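Local coordinates for protein fimbrial subunit type 1 (Actinomyces oris, PDB 3UXF) that serves as the major structural subunit of fimbriae that are attached to the bacterial cell wall and take part in adhesion, at residues 218-223 against 281-286; 223-228 against 296-301; 235-240 against 301-306; 258-263 against 271-276; 315-320 against 339-344. All blocks are in the same frame, centred on the assembly; numbering follows the deposited sequence. Where two conformers were deposited one is given.

Interaction 1 (218-223 against 281-286)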
# COMPACT_ATOMS: atom_id res chain seq x y z
N ALA A 218 -18.59 3.70 22.40
CA ALA A 218 -17.18 3.42 22.06
C ALA A 218 -16.76 4.30 20.90
O ALA A 218 -17.53 4.52 19.98
CB ALA A 218 -17.00 1.98 21.68
N ARG A 219 -15.52 4.77 20.94
CA ARG A 219 -15.01 5.68 19.93
C ARG A 219 -13.57 5.32 19.67
O ARG A 219 -12.81 5.05 20.60
CB ARG A 219 -15.06 7.12 20.45
CG ARG A 219 -16.45 7.64 20.80
CD ARG A 219 -17.28 7.76 19.54
NE ARG A 219 -18.56 8.43 19.79
CZ ARG A 219 -19.70 7.79 20.06
NH1 ARG A 219 -19.74 6.47 20.12
NH2 ARG A 219 -20.80 8.50 20.28
N ILE A 220 -13.18 5.33 18.40
CA ILE A 220 -11.75 5.28 18.09
C ILE A 220 -11.07 6.46 18.76
O ILE A 220 -11.54 7.60 18.67
CB ILE A 220 -11.56 5.36 16.57
CG1 ILE A 220 -12.05 4.08 15.92
CG2 ILE A 220 -10.07 5.64 16.27
CD1 ILE A 220 -12.42 4.22 14.40
N LYS A 221 -9.98 6.19 19.47
CA LYS A 221 -9.29 7.22 20.26
C LYS A 221 -8.11 7.86 19.55
O LYS A 221 -7.70 8.97 19.89
CB LYS A 221 -8.85 6.66 21.61
CG LYS A 221 -9.95 5.98 22.38
CD LYS A 221 -10.95 6.98 22.91
CE LYS A 221 -11.69 6.43 24.12
NZ LYS A 221 -11.15 5.11 24.54
N ARG A 222 -7.56 7.16 18.57
CA ARG A 222 -6.46 7.68 17.77
C ARG A 222 -6.49 7.05 16.39
O ARG A 222 -6.64 5.84 16.26
CB ARG A 222 -5.11 7.42 18.44
CG ARG A 222 -3.92 7.91 17.61
CD ARG A 222 -2.59 7.65 18.30
NE ARG A 222 -1.49 8.35 17.63
CZ ARG A 222 -0.21 8.08 17.83
NH1 ARG A 222 0.15 7.13 18.68
NH2 ARG A 222 0.72 8.76 17.18
N TYR A 223 -6.36 7.88 15.37
CA TYR A 223 -6.34 7.39 14.00
C TYR A 223 -5.46 8.31 13.17
O TYR A 223 -5.85 9.43 12.84
CB TYR A 223 -7.75 7.31 13.42
CG TYR A 223 -7.85 6.45 12.18
CD1 TYR A 223 -8.22 5.12 12.27
CD2 TYR A 223 -7.58 6.98 10.93
CE1 TYR A 223 -8.31 4.33 11.14
CE2 TYR A 223 -7.67 6.20 9.80
CZ TYR A 223 -8.04 4.88 9.90
OH TYR A 223 -8.13 4.10 8.77
N ARG A 281 -14.96 10.37 15.41
CA ARG A 281 -16.36 10.02 15.64
C ARG A 281 -17.01 9.66 14.31
O ARG A 281 -17.67 8.62 14.18
CB ARG A 281 -17.11 11.17 16.33
CG ARG A 281 -18.55 10.71 16.73
CD ARG A 281 -19.54 11.89 16.83
NE ARG A 281 -19.66 12.57 15.54
CZ ARG A 281 -20.34 12.11 14.51
NH1 ARG A 281 -21.00 10.96 14.59
NH2 ARG A 281 -20.36 12.81 13.36
N LYS A 282 -16.76 10.47 13.27
CA LYS A 282 -17.32 10.14 11.98
C LYS A 282 -16.83 8.79 11.50
O LYS A 282 -17.60 7.99 10.97
CB LYS A 282 -16.96 11.21 10.94
CG LYS A 282 -17.66 12.54 11.07
CD LYS A 282 -17.29 13.37 9.85
CE LYS A 282 -18.06 14.67 9.69
NZ LYS A 282 -17.78 15.74 10.70
N ALA A 283 -15.52 8.52 11.63
CA ALA A 283 -15.01 7.24 11.22
C ALA A 283 -15.60 6.06 12.01
O ALA A 283 -15.86 5.01 11.44
CB ALA A 283 -13.47 7.22 11.26
N SER A 284 -15.69 6.21 13.33
CA SER A 284 -16.21 5.15 14.18
C SER A 284 -17.63 4.76 13.71
O SER A 284 -17.95 3.59 13.53
CB SER A 284 -16.27 5.63 15.63
OG SER A 284 -14.97 5.94 16.11
N GLU A 285 -18.42 5.78 13.48
CA GLU A 285 -19.82 5.59 13.07
C GLU A 285 -19.95 4.99 11.69
O GLU A 285 -20.74 4.07 11.45
CB GLU A 285 -20.55 6.92 13.11
CG GLU A 285 -22.06 6.80 12.73
CD GLU A 285 -22.76 8.15 12.78
OE1 GLU A 285 -22.16 9.19 12.40
OE2 GLU A 285 -23.93 8.17 13.25
N ALA A 286 -19.17 5.53 10.75
CA ALA A 286 -19.24 5.07 9.37
C ALA A 286 -18.90 3.59 9.27
O ALA A 286 -19.55 2.85 8.53
CB ALA A 286 -18.29 5.92 8.44
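Helix 277-288 is held against the loop that leads into strand 224-229 by Ser284, whose hydroxyl takes up the backbone N-H of Ile220. The bond from Ile220 N to Ser284 OG is 3.0 Å long and nearly straight, with 164° at the hydrogen. Within the helix the same OG also bonds the carbonyl of Arg280, one turn earlier. The torsion that makes this possible sets OG beside the serine's own backbone N (chi1 -62°), so one small polar group ties together a helix turn and a loop peptide.

Ile220 points at the helix and wraps its branch around the hydroxyl. Its CD1 comes to 3.9 Å from the CA of Ser284, and the CB of Ala283 lies 4.5 Å from that same methyl. The contact illustrates how a beta-sandwich domain can accommodate a helix in a strand connection: Ala283 also packs on Leu275 at the end of strand 269-275, while Ile220 rests on Ile209.

Farther out, two arginines run side by side in the same direction. Arg219 lays its NE 3.8 Å from CG of Arg281, and the two guanidinium planes stand 81° apart. Each has acceptors of its own. Arg219 NH1 bonds the carbonyl O of Ala218 at 3.0 Å and also that of Tyr214. Arg281 NH1 forms a salt bridge of 3.0 Å to OE1 of Glu285, meeting that oxygen from above the carboxylate plane, and its NE pairs with Glu278; the nearby carboxylates would be expected to soften the proximity of two like charges.

Interaction 2 (223-228 against 296-301); sequences YEVVDR and LQVTLN
The ring of Tyr223 lies between hydrophobic neighbours: Leu320 covers one face, Leu275 approaches from the other side, and CD2 of Leu296 comes in obliquely, 3.8 Å from CE2. The ring and the leucine pass one another head to tail, which carries the phenol oxygen past CB of Leu296 to its partners Ser208 and Thr207. The other flat group, the carboxylate of Asp227, has the CD1 methyl of Leu300 beside it, 3.6 Å from OD2. That oxygen is hydrogen-bonded to NZ of Lys187, so a polar group is accommodated in an otherwise apolar layer.

Between these two, Val225 fills the middle. With CG1 anti to the backbone N (chi1 176°), CG2 is left beside that N and reaches CD2 of Leu296 at 4.1 Å, and CB faces CG2 of Val298 at 4.4 Å. No hydrogen bond crosses the contact.

The strand axes are 9.6 Å apart and inclined by 33°, a good example of aligned face-to-face packing of two sheets in a beta sandwich. Here the interior also contains the covalent link between Lys187 and Asn316, and an acidic residue beside such a bond is a recurring feature of isopeptide-containing pilin domains.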
# COMPACT_ATOMS: atom_id res chain seq x y z
N TYR A 223 -6.36 7.88 15.37
CA TYR A 223 -6.34 7.39 14.00
C TYR A 223 -5.46 8.31 13.17
O TYR A 223 -5.85 9.43 12.84
CB TYR A 223 -7.75 7.31 13.42
CG TYR A 223 -7.85 6.45 12.18
CD1 TYR A 223 -8.22 5.12 12.27
CD2 TYR A 223 -7.58 6.98 10.93
CE1 TYR A 223 -8.31 4.33 11.14
CE2 TYR A 223 -7.67 6.20 9.80
CZ TYR A 223 -8.04 4.88 9.90
OH TYR A 223 -8.13 4.10 8.77
N GLU A 224 -4.27 7.83 12.84
CA GLU A 224 -3.33 8.61 12.06
C GLU A 224 -2.82 7.81 10.86
O GLU A 224 -2.51 6.63 10.98
CB GLU A 224 -2.16 9.07 12.93
CG GLU A 224 -2.56 10.05 14.02
CD GLU A 224 -1.46 10.32 15.03
OE1 GLU A 224 -0.31 9.93 14.78
OE2 GLU A 224 -1.76 10.93 16.07
N VAL A 225 -2.76 8.48 9.72
CA VAL A 225 -2.21 7.90 8.50
C VAL A 225 -0.91 8.65 8.25
O VAL A 225 -0.91 9.87 8.09
CB VAL A 225 -3.16 8.07 7.31
CG1 VAL A 225 -2.52 7.54 6.04
CG2 VAL A 225 -4.48 7.36 7.59
N VAL A 226 0.20 7.92 8.26
CA VAL A 226 1.52 8.54 8.16
C VAL A 226 2.11 8.22 6.82
O VAL A 226 2.10 7.07 6.39
CB VAL A 226 2.45 8.03 9.28
CG1 VAL A 226 3.84 8.72 9.17
CG2 VAL A 226 1.80 8.33 10.66
N ASP A 227 2.65 9.24 6.14
CA ASP A 227 3.30 9.00 4.89
C ASP A 227 4.79 9.34 5.03
O ASP A 227 5.16 10.45 5.46
CB ASP A 227 2.67 9.83 3.78
CG ASP A 227 3.16 9.41 2.45
OD1 ASP A 227 4.37 9.55 2.16
OD2 ASP A 227 2.33 8.92 1.69
N ARG A 228 5.63 8.38 4.67
CA ARG A 228 7.07 8.62 4.61
C ARG A 228 7.40 9.19 3.24
O ARG A 228 7.34 8.48 2.24
CB ARG A 228 7.86 7.35 4.89
CG ARG A 228 9.37 7.64 4.93
CD ARG A 228 10.15 6.36 5.23
NE ARG A 228 10.18 5.51 4.05
CZ ARG A 228 10.80 4.34 4.01
NH1 ARG A 228 11.42 3.89 5.10
NH2 ARG A 228 10.80 3.62 2.90
N LEU A 296 -10.77 4.87 5.22
CA LEU A 296 -10.31 6.26 5.02
C LEU A 296 -9.48 6.32 3.74
O LEU A 296 -8.70 5.43 3.46
CB LEU A 296 -9.49 6.80 6.21
CG LEU A 296 -9.44 8.34 6.29
CD1 LEU A 296 -10.72 8.96 6.78
CD2 LEU A 296 -8.26 8.81 7.14
N GLN A 297 -9.67 7.37 2.95
CA GLN A 297 -8.88 7.54 1.76
C GLN A 297 -8.22 8.93 1.82
O GLN A 297 -8.90 9.97 1.90
CB GLN A 297 -9.75 7.45 0.49
CG GLN A 297 -8.97 7.58 -0.77
CD GLN A 297 -9.88 7.87 -1.95
OE1 GLN A 297 -10.31 9.03 -2.16
NE2 GLN A 297 -10.22 6.84 -2.70
N VAL A 298 -6.90 8.93 1.79
CA VAL A 298 -6.12 10.16 1.82
C VAL A 298 -5.48 10.35 0.45
O VAL A 298 -4.73 9.50 -0.01
CB VAL A 298 -5.04 10.08 2.92
CG1 VAL A 298 -4.04 11.25 2.80
CG2 VAL A 298 -5.66 10.09 4.31
N THR A 299 -5.68 11.52 -0.15
CA THR A 299 -5.02 11.84 -1.43
C THR A 299 -3.99 12.90 -1.12
O THR A 299 -4.34 13.91 -0.47
CB THR A 299 -6.04 12.38 -2.45
OG1 THR A 299 -7.05 11.40 -2.69
CG2 THR A 299 -5.33 12.70 -3.78
N LEU A 300 -2.74 12.63 -1.52
CA LEU A 300 -1.64 13.60 -1.38
C LEU A 300 -1.22 13.99 -2.77
O LEU A 300 -1.02 13.13 -3.63
CB LEU A 300 -0.48 13.00 -0.60
CG LEU A 300 -0.80 12.59 0.85
CD1 LEU A 300 0.48 12.01 1.53
CD2 LEU A 300 -1.39 13.78 1.64
N ASN A 301 -1.07 15.30 -3.00
CA ASN A 301 -0.70 15.77 -4.33
C ASN A 301 0.76 16.19 -4.30
O ASN A 301 1.08 17.30 -3.84
CB ASN A 301 -1.63 16.92 -4.69
CG ASN A 301 -3.09 16.48 -4.72
OD1 ASN A 301 -3.54 15.69 -5.59
ND2 ASN A 301 -3.87 17.04 -3.79

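Interaction 3 (235-240 against 301-306); sequences KEALTP and NAKFDA
Asn301 grips Leu238 and Thr239 with both its backbone and its side-chain amide. Its main-chain N donates to the carbonyl O of Leu238 at 2.8 Å with 165° at the hydrogen. The side-chain ND2 gives a second bond, 2.9 Å to OG1 of Thr239, which lies somewhat out of the amide plane. ND2 also has weak, bent bonds to the carbonyls of Thr239 and Leu238. The amide and the threonine side chain cross at about a right angle, which lets OG1 meet ND2 while lying over CB of Asn301.

A water extends this network. It donates to the carbonyl O of Ala237 at 2.7 Å, accepts from NZ of Lys303 at 2.7 Å, and is hydrogen-bonded to Thr239 OG1. The lysine gets there because its chain bends at chi2 (-74°) and again at chi4, turning back past Ala237: CG lies 3.6 Å from the carbonyl O of Ala237 and 4.5 Å from its CB. Leu238 points away from Asn301, its side chain packing on Ile233 and Ala271, and contributes a CA-H contact of 3.6 Å to the carbonyl O of Asn301.

These bonds tie the loop before strand 241-245 to the end of strand 295-302, next to which that strand will run. The chemistry is that of a hydrated surface seam: the lysine ammonium would be expected to polarise the bridging water and strengthen its donation to the Ala237 carbonyl.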
# COMPACT_ATOMS: atom_id res chain seq x y z
N LYS A 235 7.02 19.08 0.83
CA LYS A 235 6.10 18.67 1.89
C LYS A 235 5.13 19.75 2.33
O LYS A 235 4.08 19.47 2.90
CB LYS A 235 6.88 18.12 3.07
CG LYS A 235 7.52 19.20 3.94
CD LYS A 235 8.27 18.55 5.07
CE LYS A 235 8.44 19.43 6.30
NZ LYS A 235 9.46 20.48 6.03
N GLU A 236 5.43 21.01 1.98
CA GLU A 236 4.57 22.14 2.29
C GLU A 236 3.45 22.34 1.26
O GLU A 236 2.66 23.25 1.38
CB GLU A 236 5.40 23.44 2.43
CG GLU A 236 5.82 24.11 1.09
CD GLU A 236 6.95 23.42 0.35
OE1 GLU A 236 7.54 22.46 0.89
OE2 GLU A 236 7.29 23.93 -0.74
N ALA A 237 3.36 21.47 0.25
CA ALA A 237 2.37 21.68 -0.80
C ALA A 237 1.71 20.40 -1.23
O ALA A 237 1.70 20.05 -2.42
CB ALA A 237 3.01 22.37 -2.03
N LEU A 238 1.13 19.71 -0.25
CA LEU A 238 0.51 18.40 -0.50
C LEU A 238 -0.99 18.48 -0.84
O LEU A 238 -1.58 17.47 -1.26
CB LEU A 238 0.73 17.53 0.74
CG LEU A 238 2.18 17.07 0.97
CD1 LEU A 238 2.29 16.51 2.41
CD2 LEU A 238 2.68 16.08 -0.09
N THR A 239 -1.61 19.64 -0.62
CA THR A 239 -3.07 19.85 -0.79
C THR A 239 -3.92 18.60 -0.57
O THR A 239 -4.60 18.15 -1.48
CB THR A 239 -3.44 20.49 -2.14
OG1 THR A 239 -2.88 19.75 -3.23
CG2 THR A 239 -2.88 21.91 -2.20
N PRO A 240 -3.88 18.05 0.65
CA PRO A 240 -4.56 16.77 0.90
C PRO A 240 -6.08 16.85 0.73
O PRO A 240 -6.69 17.91 1.02
CB PRO A 240 -4.25 16.48 2.37
CG PRO A 240 -3.78 17.80 2.95
CD PRO A 240 -3.19 18.58 1.84
N ASN A 301 -1.07 15.30 -3.00
CA ASN A 301 -0.70 15.77 -4.33
C ASN A 301 0.76 16.19 -4.30
O ASN A 301 1.08 17.30 -3.84
CB ASN A 301 -1.63 16.92 -4.69
CG ASN A 301 -3.09 16.48 -4.72
OD1 ASN A 301 -3.54 15.69 -5.59
ND2 ASN A 301 -3.87 17.04 -3.79
N ALA A 302 1.64 15.31 -4.75
CA ALA A 302 3.07 15.51 -4.63
C ALA A 302 3.57 16.44 -5.71
O ALA A 302 3.28 16.26 -6.89
CB ALA A 302 3.79 14.19 -4.72
N LYS A 303 4.32 17.46 -5.31
CA LYS A 303 4.83 18.45 -6.24
C LYS A 303 6.33 18.50 -6.12
O LYS A 303 6.89 18.19 -5.06
CB LYS A 303 4.31 19.81 -5.81
CG LYS A 303 2.78 19.96 -5.82
CD LYS A 303 2.22 20.06 -7.20
CE LYS A 303 0.78 20.60 -7.18
NZ LYS A 303 -0.31 19.64 -6.71
N PHE A 304 6.99 18.94 -7.20
CA PHE A 304 8.44 18.95 -7.28
C PHE A 304 8.93 20.28 -7.84
O PHE A 304 8.21 20.95 -8.55
CB PHE A 304 8.92 17.85 -8.26
CG PHE A 304 8.39 16.47 -7.91
CD1 PHE A 304 9.04 15.69 -6.98
CD2 PHE A 304 7.25 16.00 -8.54
CE1 PHE A 304 8.54 14.41 -6.64
CE2 PHE A 304 6.75 14.72 -8.21
CZ PHE A 304 7.39 13.95 -7.26
N ASP A 305 10.19 20.60 -7.58
CA ASP A 305 10.83 21.60 -8.44
C ASP A 305 10.93 20.98 -9.82
O ASP A 305 11.23 19.78 -9.94
CB ASP A 305 12.23 21.92 -7.93
CG ASP A 305 12.20 22.67 -6.62
OD1 ASP A 305 11.30 23.52 -6.44
OD2 ASP A 305 13.09 22.40 -5.77
N ALA A 306 10.74 21.79 -10.85
CA ALA A 306 10.80 21.28 -12.21
C ALA A 306 12.07 20.50 -12.50
O ALA A 306 11.99 19.46 -13.15
CB ALA A 306 10.62 22.41 -13.23
O HOH W 1 -0.41 20.37 -4.14

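Interaction 4 (258-263 against 271-276)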
# COMPACT_ATOMS: atom_id res chain seq x y z
N TYR A 258 -9.86 16.58 10.50
CA TYR A 258 -8.47 16.10 10.55
C TYR A 258 -7.53 17.27 10.49
O TYR A 258 -7.93 18.38 10.13
CB TYR A 258 -8.16 15.17 9.36
CG TYR A 258 -8.25 15.86 8.02
CD1 TYR A 258 -7.14 16.49 7.46
CD2 TYR A 258 -9.45 15.90 7.30
CE1 TYR A 258 -7.21 17.11 6.22
CE2 TYR A 258 -9.53 16.52 6.08
CZ TYR A 258 -8.42 17.14 5.56
OH TYR A 258 -8.53 17.76 4.34
N THR A 259 -6.28 17.06 10.88
CA THR A 259 -5.25 18.06 10.58
C THR A 259 -4.06 17.37 9.92
O THR A 259 -3.74 16.21 10.28
CB THR A 259 -4.84 18.87 11.86
OG1 THR A 259 -3.75 18.24 12.52
CG2 THR A 259 -5.95 18.94 12.87
N LEU A 260 -3.42 18.06 8.97
CA LEU A 260 -2.22 17.58 8.31
C LEU A 260 -1.03 18.12 9.09
O LEU A 260 -0.95 19.33 9.32
CB LEU A 260 -2.10 18.08 6.87
CG LEU A 260 -0.75 17.82 6.17
CD1 LEU A 260 -0.41 16.34 5.95
CD2 LEU A 260 -0.71 18.52 4.80
N ILE A 261 -0.15 17.22 9.53
CA ILE A 261 1.08 17.62 10.23
C ILE A 261 2.29 17.15 9.46
O ILE A 261 2.46 15.94 9.30
CB ILE A 261 1.10 17.01 11.63
CG1 ILE A 261 -0.19 17.40 12.36
CG2 ILE A 261 2.35 17.45 12.42
CD1 ILE A 261 -0.49 16.49 13.52
N THR A 262 3.13 18.05 8.94
CA THR A 262 4.34 17.60 8.26
C THR A 262 5.56 17.91 9.11
O THR A 262 5.53 18.79 9.99
CB THR A 262 4.56 18.23 6.87
OG1 THR A 262 4.59 19.66 6.96
CG2 THR A 262 3.45 17.82 5.92
N ALA A 263 6.65 17.19 8.84
CA ALA A 263 7.86 17.36 9.65
C ALA A 263 9.07 16.95 8.82
O ALA A 263 9.01 16.01 8.02
CB ALA A 263 7.79 16.55 10.94
N ALA A 271 4.54 13.13 6.69
CA ALA A 271 3.24 13.80 6.68
C ALA A 271 2.28 12.89 7.40
O ALA A 271 2.17 11.71 7.06
CB ALA A 271 2.76 13.99 5.25
N THR A 272 1.57 13.42 8.39
CA THR A 272 0.58 12.64 9.12
C THR A 272 -0.78 13.29 8.94
O THR A 272 -0.94 14.51 9.14
CB THR A 272 0.89 12.64 10.63
OG1 THR A 272 2.17 12.03 10.84
CG2 THR A 272 -0.16 11.82 11.39
N ILE A 273 -1.78 12.49 8.55
CA ILE A 273 -3.16 12.93 8.62
C ILE A 273 -3.70 12.37 9.93
O ILE A 273 -3.73 11.16 10.13
CB ILE A 273 -4.00 12.43 7.41
CG1 ILE A 273 -3.54 13.09 6.11
CG2 ILE A 273 -5.51 12.64 7.66
CD1 ILE A 273 -3.83 14.54 6.00
N GLN A 274 -4.04 13.27 10.84
CA GLN A 274 -4.48 12.90 12.18
C GLN A 274 -5.95 13.26 12.31
O GLN A 274 -6.31 14.42 12.20
CB GLN A 274 -3.62 13.65 13.19
CG GLN A 274 -3.98 13.44 14.68
CD GLN A 274 -3.18 14.43 15.54
OE1 GLN A 274 -3.52 15.61 15.60
NE2 GLN A 274 -2.07 13.95 16.12
N LEU A 275 -6.81 12.26 12.51
CA LEU A 275 -8.23 12.56 12.69
C LEU A 275 -8.41 13.29 14.04
O LEU A 275 -7.77 12.94 15.05
CB LEU A 275 -9.01 11.26 12.67
CG LEU A 275 -9.74 10.83 11.39
CD1 LEU A 275 -9.28 11.39 10.03
CD2 LEU A 275 -10.13 9.37 11.34
N THR A 276 -9.28 14.30 14.07
CA THR A 276 -9.66 14.99 15.31
C THR A 276 -10.70 14.16 16.05
O THR A 276 -11.12 13.10 15.58
CB THR A 276 -10.34 16.33 14.98
OG1 THR A 276 -11.50 16.06 14.19
CG2 THR A 276 -9.41 17.25 14.18
O HOH W 2 4.09 13.98 10.51
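On the returning strand of a beta hairpin, Ala271 sets its CB 3.9 Å from CG2 of Thr262 and close to CD1 of Leu260. Thr272 follows in an antiparallel hydrogen-bonded pair with Ile261, N to O at 2.8 Å in both directions. A water supports this pair, donating to the carbonyl of Ile261 and accepting from OG1 of Thr272, a hydroxyl that is also bonded to Trp330.

Ile273 points to the opposite face, where its CD1 lies 3.9 Å from CD1 of Leu260. CG2, on the other branch, touches CB of Tyr258 at 4.0 Å, so the isoleucine spans two residues of the first strand. Gln274 returns to the face of Thr259 and Ile261, and its main chain exchanges two bonds with Thr259, each 3.0 Å between N and O. Its CG is anti to its own backbone N (chi1 177°) and the chain runs on extended, bringing OE1 to 3.8 Å from CD1 of Ile261, while NE2 bonds Glu224. CD1 of Leu275 then meets CB of Tyr258 at 4.0 Å. Thr276 closes the walk: its CG2 packs beside the backbone N of Tyr258, and OG1 caps the N of Gly279, as N-cap residue of helix 277-288, and also bonds the carbonyl O of Thr256.

The two strands run antiparallel with a twist, 159° between their directions. Strand 269-275 is bordered on its other side by strand 224-229, and the face carrying Tyr258 and Ile273 looks onto Val242 of strand 241-245 and Val298 of strand 295-302, the facing sheet of the sandwich.

Interaction 5 (315-320 against 339-344); sequences SNTAGL and TDIPGI
Ile341 lies across strand 312-321 just before its loop turns into strand 344-362, where the chain joins that strand as an antiparallel neighbour in the beta sandwich. From CB, which is 4.2 Å from CG2 of Thr317, the side chain divides. The CG2 branch stays with this threonine, methyl against methyl at 4.1 Å. The CG1 branch leaves anti to the backbone N (chi1 -170°) and comes down over the peptide that joins Ala318 to Gly319: CG1 is 3.4 Å from N of Gly319. The tip, CD1, remains over the same peptide at 3.5 Å from that N and also nears the carbonyl O of Thr317. Beyond this strand the isoleucine borders Arg228 and Lys148.

With no side chain on Gly319, the loop backbone can come in close. O of Pro342 lies 3.5 Å from CA of Gly319, a CA-H contact that is notable because this buried oxygen has no conventional hydrogen-bond partner. Gly343 takes a positive phi of 73°, helping to turn the chain into its pairing with the strand. This is also the strand whose Asn316 is covalently joined to Lys187. Side by side at the start of that pairing, Leu320 and Ile344 form a hydrogen-bonded pair, with Leu320 N 2.8 Å from Ile344 O and Ile344 N 2.9 Å from Leu320 O.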
# COMPACT_ATOMS: atom_id res chain seq x y z
N SER A 315 10.12 6.24 -4.32
CA SER A 315 9.35 5.32 -3.52
C SER A 315 8.49 6.04 -2.51
O SER A 315 8.92 7.08 -1.95
CB SER A 315 10.29 4.36 -2.80
OG SER A 315 9.60 3.45 -1.97
N ASN A 316 7.29 5.54 -2.27
CA ASN A 316 6.45 6.11 -1.25
C ASN A 316 5.80 5.00 -0.46
O ASN A 316 5.35 4.00 -1.03
CB ASN A 316 5.34 6.97 -1.86
CG ASN A 316 4.57 7.68 -0.81
OD1 ASN A 316 5.17 8.50 -0.07
N THR A 317 5.73 5.18 0.85
CA THR A 317 5.09 4.20 1.74
C THR A 317 4.23 4.94 2.75
O THR A 317 4.59 6.08 3.15
CB THR A 317 6.14 3.37 2.53
OG1 THR A 317 6.99 2.68 1.62
CG2 THR A 317 5.45 2.30 3.41
N ALA A 318 3.12 4.33 3.19
CA ALA A 318 2.30 4.90 4.27
C ALA A 318 2.11 3.85 5.35
O ALA A 318 2.39 2.67 5.13
CB ALA A 318 0.95 5.39 3.75
N GLY A 319 1.70 4.32 6.52
CA GLY A 319 1.42 3.41 7.63
C GLY A 319 0.20 3.89 8.37
O GLY A 319 -0.08 5.08 8.44
N LEU A 320 -0.51 2.95 8.98
CA LEU A 320 -1.70 3.27 9.74
C LEU A 320 -1.52 3.05 11.24
O LEU A 320 -1.04 2.00 11.67
CB LEU A 320 -2.88 2.45 9.25
CG LEU A 320 -4.14 2.49 10.12
CD1 LEU A 320 -4.79 3.85 10.07
CD2 LEU A 320 -5.11 1.40 9.70
N THR A 339 13.37 6.23 10.61
CA THR A 339 13.48 5.92 9.18
C THR A 339 12.42 4.91 8.76
O THR A 339 12.05 4.87 7.60
CB THR A 339 14.84 5.32 8.82
OG1 THR A 339 15.12 4.22 9.70
CG2 THR A 339 15.94 6.37 8.93
N ASP A 340 11.98 4.05 9.67
CA ASP A 340 10.98 3.06 9.30
C ASP A 340 9.56 3.64 9.40
O ASP A 340 9.27 4.43 10.28
CB ASP A 340 11.10 1.83 10.19
CG ASP A 340 10.52 0.58 9.53
OD1 ASP A 340 9.77 0.73 8.53
OD2 ASP A 340 10.82 -0.54 10.01
N ILE A 341 8.66 3.25 8.49
CA ILE A 341 7.27 3.71 8.59
C ILE A 341 6.65 3.22 9.90
O ILE A 341 6.81 2.05 10.25
CB ILE A 341 6.40 3.23 7.38
CG1 ILE A 341 5.02 3.91 7.36
CG2 ILE A 341 6.23 1.74 7.40
CD1 ILE A 341 5.08 5.34 6.73
N PRO A 342 5.91 4.11 10.59
CA PRO A 342 5.24 3.65 11.82
C PRO A 342 3.97 2.92 11.51
O PRO A 342 3.38 3.06 10.45
CB PRO A 342 4.92 4.94 12.56
CG PRO A 342 5.02 6.04 11.58
CD PRO A 342 5.85 5.57 10.43
N GLY A 343 3.53 2.10 12.47
CA GLY A 343 2.21 1.48 12.38
C GLY A 343 2.16 0.37 11.35
O GLY A 343 3.18 -0.29 11.04
N ILE A 344 0.96 0.10 10.87
CA ILE A 344 0.70 -1.01 9.96
C ILE A 344 1.01 -0.50 8.55
O ILE A 344 0.34 0.44 8.09
CB ILE A 344 -0.78 -1.44 10.04
CG1 ILE A 344 -1.11 -1.97 11.45
CG2 ILE A 344 -1.08 -2.48 8.99
CD1 ILE A 344 -2.60 -1.99 11.80

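All five contacts lie in the middle part of the elongated chain, a beta sandwich built from a local hairpin (interaction 4) and from segments far apart in sequence (interactions 1 to 3). Interactions 2, 4 and 5 reach one sheet, in which strand 224-229 runs between strands 269-275 and 312-321; their centres are 8 to 14 Å apart. Interaction 2 crosses to the facing sheet through strand 295-302, which interaction 3 continues at its far end. Interaction 1 lies about 29 Å from interaction 3, centre to centre. Along the chain, interaction 4 is nested within the loops closed by interactions 1, 2 and 3, which cross one another, whereas interaction 5 follows and leads toward the C-terminal domain.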